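Local atomic coordinates of [4Fe-4S]-dependent U34-ARNt thiolase (Methanococcus maripaludis, PDB entry 6SCY), a protein that probably uses ATP and a [4Fe-4S] cluster to thiolate uridine 34 of transfer RNA. Residues A[15-20]-A[214-219]. Residues are numbered along the deposited sequence; the frame is centred on the assembly and turned at random.
With SO4 (sulfate ion), chain S.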
ATOM      1  N   TYR A  15     -27.243 -14.439   6.152  1.00 59.76           N
ATOM      2  CA  TYR A  15     -25.992 -13.873   5.675  1.00 61.16           C
ATOM      3  C   TYR A  15     -24.801 -14.641   6.186  1.00 68.00           C
ATOM      4  O   TYR A  15     -24.705 -14.919   7.381  1.00 67.28           O
ATOM      5  CB  TYR A  15     -25.901 -12.380   6.054  1.00 63.32           C
ATOM      6  CG  TYR A  15     -24.542 -11.732   5.855  1.00 66.43           C
ATOM      7  CD1 TYR A  15     -24.034 -11.505   4.578  1.00 68.66           C
ATOM      8  CD2 TYR A  15     -23.780 -11.311   6.942  1.00 67.46           C
ATOM      9  CE1 TYR A  15     -22.787 -10.905   4.390  1.00 69.76           C
ATOM     10  CE2 TYR A  15     -22.544 -10.690   6.766  1.00 68.43           C
ATOM     11  CZ  TYR A  15     -22.045 -10.498   5.489  1.00 76.12           C
ATOM     12  OH  TYR A  15     -20.809  -9.921   5.316  1.00 77.43           O
ATOM     13  N   HIS A  16     -23.894 -14.985   5.271  1.00 67.96           N
ATOM     14  CA  HIS A  16     -22.647 -15.660   5.585  1.00 69.57           C
ATOM     15  C   HIS A  16     -21.525 -14.647   5.405  1.00 74.62           C
ATOM     16  O   HIS A  16     -21.206 -14.266   4.276  1.00 73.76           O
ATOM     17  CB  HIS A  16     -22.439 -16.903   4.702  1.00 71.36           C
ATOM     18  CG  HIS A  16     -21.053 -17.459   4.769  1.00 75.68           C
ATOM     19  ND1 HIS A  16     -20.559 -18.022   5.935  1.00 77.98           N
ATOM     20  CD2 HIS A  16     -20.086 -17.481   3.825  1.00 77.86           C
ATOM     21  CE1 HIS A  16     -19.317 -18.384   5.656  1.00 77.56           C
ATOM     22  NE2 HIS A  16     -18.988 -18.077   4.399  1.00 77.87           N
ATOM     23  N   GLN A  17     -20.969 -14.173   6.533  1.00 72.94           N
ATOM     24  CA  GLN A  17     -19.880 -13.198   6.575  1.00 73.41           C
ATOM     25  C   GLN A  17     -18.608 -13.906   6.148  1.00 78.41           C
ATOM     26  O   GLN A  17     -17.883 -14.439   6.987  1.00 78.05           O
ATOM     27  CB  GLN A  17     -19.752 -12.589   7.985  1.00 74.78           C
ATOM     28  CG  GLN A  17     -19.118 -11.210   7.998  1.00 90.55           C
ATOM     29  CD  GLN A  17     -19.110 -10.606   9.376  1.00109.37           C
ATOM     30  OE1 GLN A  17     -18.273 -10.929  10.221  1.00105.70           O
ATOM     31  NE2 GLN A  17     -20.044  -9.711   9.624  1.00101.10           N
ATOM     32  N   LYS A  18     -18.368 -13.936   4.820  1.00 76.02           N
ATOM     33  CA  LYS A  18     -17.247 -14.601   4.157  1.00 76.22           C
ATOM     34  C   LYS A  18     -15.875 -14.312   4.778  1.00 81.23           C
ATOM     35  O   LYS A  18     -15.024 -15.205   4.745  1.00 80.81           O
ATOM     36  CB  LYS A  18     -17.245 -14.302   2.650  1.00 78.64           C
ATOM     37  CG  LYS A  18     -17.783 -15.467   1.822  1.00 91.63           C
ATOM     38  CD  LYS A  18     -17.799 -15.182   0.319  1.00 99.30           C
ATOM     39  CE  LYS A  18     -17.814 -16.447  -0.515  1.00105.21           C
ATOM     40  NZ  LYS A  18     -19.113 -17.174  -0.435  1.00112.19           N
ATOM     41  N   HIS A  19     -15.675 -13.122   5.393  1.00 78.61           N
ATOM     42  CA  HIS A  19     -14.389 -12.805   6.006  1.00 79.02           C
ATOM     43  C   HIS A  19     -14.173 -13.506   7.356  1.00 84.17           C
ATOM     44  O   HIS A  19     -13.081 -14.037   7.577  1.00 84.90           O
ATOM     45  CB  HIS A  19     -14.111 -11.299   6.084  1.00 79.99           C
ATOM     46  CG  HIS A  19     -15.005 -10.511   6.982  1.00 83.60           C
ATOM     47  ND1 HIS A  19     -14.746 -10.400   8.335  1.00 85.51           N
ATOM     48  CD2 HIS A  19     -16.067  -9.729   6.673  1.00 85.53           C
ATOM     49  CE1 HIS A  19     -15.683  -9.596   8.815  1.00 85.06           C
ATOM     50  NE2 HIS A  19     -16.494  -9.159   7.849  1.00 85.34           N
ATOM     51  N   SER A  20     -15.198 -13.548   8.230  1.00 80.15           N
ATOM     52  CA  SER A  20     -15.120 -14.211   9.542  1.00 79.43           C
ATOM     53  C   SER A  20     -15.469 -15.713   9.505  1.00 82.41           C
ATOM     54  O   SER A  20     -15.041 -16.463  10.388  1.00 82.10           O
ATOM     55  CB  SER A  20     -16.014 -13.503  10.558  1.00 81.85           C
ATOM     56  OG  SER A  20     -17.381 -13.580  10.191  1.00 86.60           O
ATOM     57  N   GLU A 214     -19.362  -2.774   1.738  1.00 52.01           N
ATOM     58  CA  GLU A 214     -20.443  -2.329   0.850  1.00 52.47           C
ATOM     59  C   GLU A 214     -21.610  -3.320   0.789  1.00 56.76           C
ATOM     60  O   GLU A 214     -22.764  -2.893   0.809  1.00 55.78           O
ATOM     61  CB  GLU A 214     -19.905  -2.024  -0.557  1.00 54.01           C
ATOM     62  CG  GLU A 214     -20.770  -1.048  -1.332  1.00 67.19           C
ATOM     63  CD  GLU A 214     -20.483  -0.942  -2.821  1.00 98.18           C
ATOM     64  OE1 GLU A 214     -19.314  -0.683  -3.191  1.00 93.90           O
ATOM     65  OE2 GLU A 214     -21.435  -1.102  -3.620  1.00 95.34           O
ATOM     66  N   ASP A 215     -21.293  -4.633   0.760  1.00 54.28           N
ATOM     67  CA  ASP A 215     -22.242  -5.746   0.694  1.00 54.56           C
ATOM     68  C   ASP A 215     -23.121  -5.790   1.927  1.00 57.17           C
ATOM     69  O   ASP A 215     -24.310  -6.074   1.802  1.00 57.68           O
ATOM     70  CB  ASP A 215     -21.503  -7.079   0.524  1.00 57.41           C
ATOM     71  CG  ASP A 215     -20.441  -7.047  -0.552  1.00 78.00           C
ATOM     72  OD1 ASP A 215     -20.737  -7.484  -1.690  1.00 79.63           O
ATOM     73  OD2 ASP A 215     -19.307  -6.569  -0.261  1.00 88.51           O
ATOM     74  N   GLU A 216     -22.542  -5.510   3.112  1.00 51.84           N
ATOM     75  CA  GLU A 216     -23.264  -5.467   4.386  1.00 50.73           C
ATOM     76  C   GLU A 216     -24.163  -4.238   4.417  1.00 53.62           C
ATOM     77  O   GLU A 216     -25.317  -4.354   4.800  1.00 51.60           O
ATOM     78  CB  GLU A 216     -22.293  -5.455   5.571  1.00 51.90           C
ATOM     79  CG  GLU A 216     -21.749  -6.818   5.948  1.00 59.14           C
ATOM     80  CD  GLU A 216     -20.879  -6.864   7.189  1.00 74.87           C
ATOM     81  OE1 GLU A 216     -21.216  -6.205   8.203  1.00 50.96           O
ATOM     82  OE2 GLU A 216     -19.849  -7.573   7.142  1.00 75.01           O
ATOM     83  N   VAL A 217     -23.646  -3.074   3.965  1.00 52.35           N
ATOM     84  CA  VAL A 217     -24.384  -1.803   3.874  1.00 53.00           C
ATOM     85  C   VAL A 217     -25.601  -1.999   2.960  1.00 59.18           C
ATOM     86  O   VAL A 217     -26.705  -1.593   3.314  1.00 58.93           O
ATOM     87  CB  VAL A 217     -23.471  -0.626   3.406  1.00 56.71           C
ATOM     88  CG1 VAL A 217     -24.291   0.556   2.911  1.00 56.55           C
ATOM     89  CG2 VAL A 217     -22.526  -0.180   4.515  1.00 56.37           C
ATOM     90  N   LEU A 218     -25.393  -2.660   1.808  1.00 57.94           N
ATOM     91  CA  LEU A 218     -26.427  -2.967   0.823  1.00 58.56           C
ATOM     92  C   LEU A 218     -27.467  -3.943   1.386  1.00 64.44           C
ATOM     93  O   LEU A 218     -28.661  -3.727   1.188  1.00 64.10           O
ATOM     94  CB  LEU A 218     -25.782  -3.535  -0.452  1.00 58.73           C
ATOM     95  CG  LEU A 218     -26.728  -3.876  -1.593  1.00 63.77           C
ATOM     96  CD1 LEU A 218     -27.145  -2.633  -2.351  1.00 64.27           C
ATOM     97  CD2 LEU A 218     -26.102  -4.881  -2.524  1.00 66.51           C
ATOM     98  N   LEU A 219     -27.007  -5.009   2.086  1.00 62.41           N
ATOM     99  CA  LEU A 219     -27.867  -6.020   2.711  1.00 62.42           C
ATOM    100  C   LEU A 219     -28.729  -5.374   3.791  1.00 67.65           C
ATOM    101  O   LEU A 219     -29.918  -5.669   3.862  1.00 67.57           O
ATOM    102  CB  LEU A 219     -27.027  -7.175   3.287  1.00 62.32           C
ATOM    103  CG  LEU A 219     -27.786  -8.390   3.836  1.00 67.36           C
ATOM    104  CD1 LEU A 219     -28.268  -9.317   2.715  1.00 67.69           C
ATOM    105  CD2 LEU A 219     -26.916  -9.177   4.773  1.00 70.18           C
TER
HETATM  106  S   SO4 S 417     -23.008 -14.441   1.430  1.00180.97           S
HETATM  107  O1  SO4 S 417     -23.643 -14.697   0.138  1.00180.97           O
HETATM  108  O2  SO4 S 417     -24.007 -14.543   2.493  1.00180.95           O
HETATM  109  O3  SO4 S 417     -22.425 -13.100   1.438  1.00180.99           O
HETATM  110  O4  SO4 S 417     -21.954 -15.430   1.648  1.00181.01           O
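Tyr-15 lies along the side of helix 214-219 and touches it from CB to hydroxyl. At the near end, CB meets CD2 of Leu-219 at 3.6 Å, and the same methyl also borders CG and CD1, approaching the ring obliquely. On CD1 and CE1 the ring additionally passes a sulfate, probably from the crystallisation liquor, whose O2 accepts a hydrogen bond from His-16 N (2.8 Å), close to straight at 165°. Farther out, CZ meets CG of Glu-216 at 3.7 Å, and the hydroxyl ends 3.1 Å from Glu-216 OE2, the carboxylate turned 61° from the ring plane. With CG anti to the backbone N (chi1 169°), the ring is carried from the strand onto this helix. Strand 15-17 and its antiparallel partner 22-24 belong to the N-terminal zinc-binding, LIM-like module, whereas helix 214-223 belongs to the PP-loop (ATP pyrophosphatase-like) part, so the contact joins the two. Phe-29 of helix 26-41 meets the Tyr-15 ring and also touches Leu-219 and Glu-216. The extended Glu-216 chain brings OE2 to 3.3 Å from Gln-17 NE2, with the amide and carboxylate nearly coplanar, and to the edge of the His-19 ring. On the amide's other branch, Ser-20 OG donates to Gln-17 OE1 (2.8 Å) from off the carbonyl plane, which helps to fix the amide's rotation.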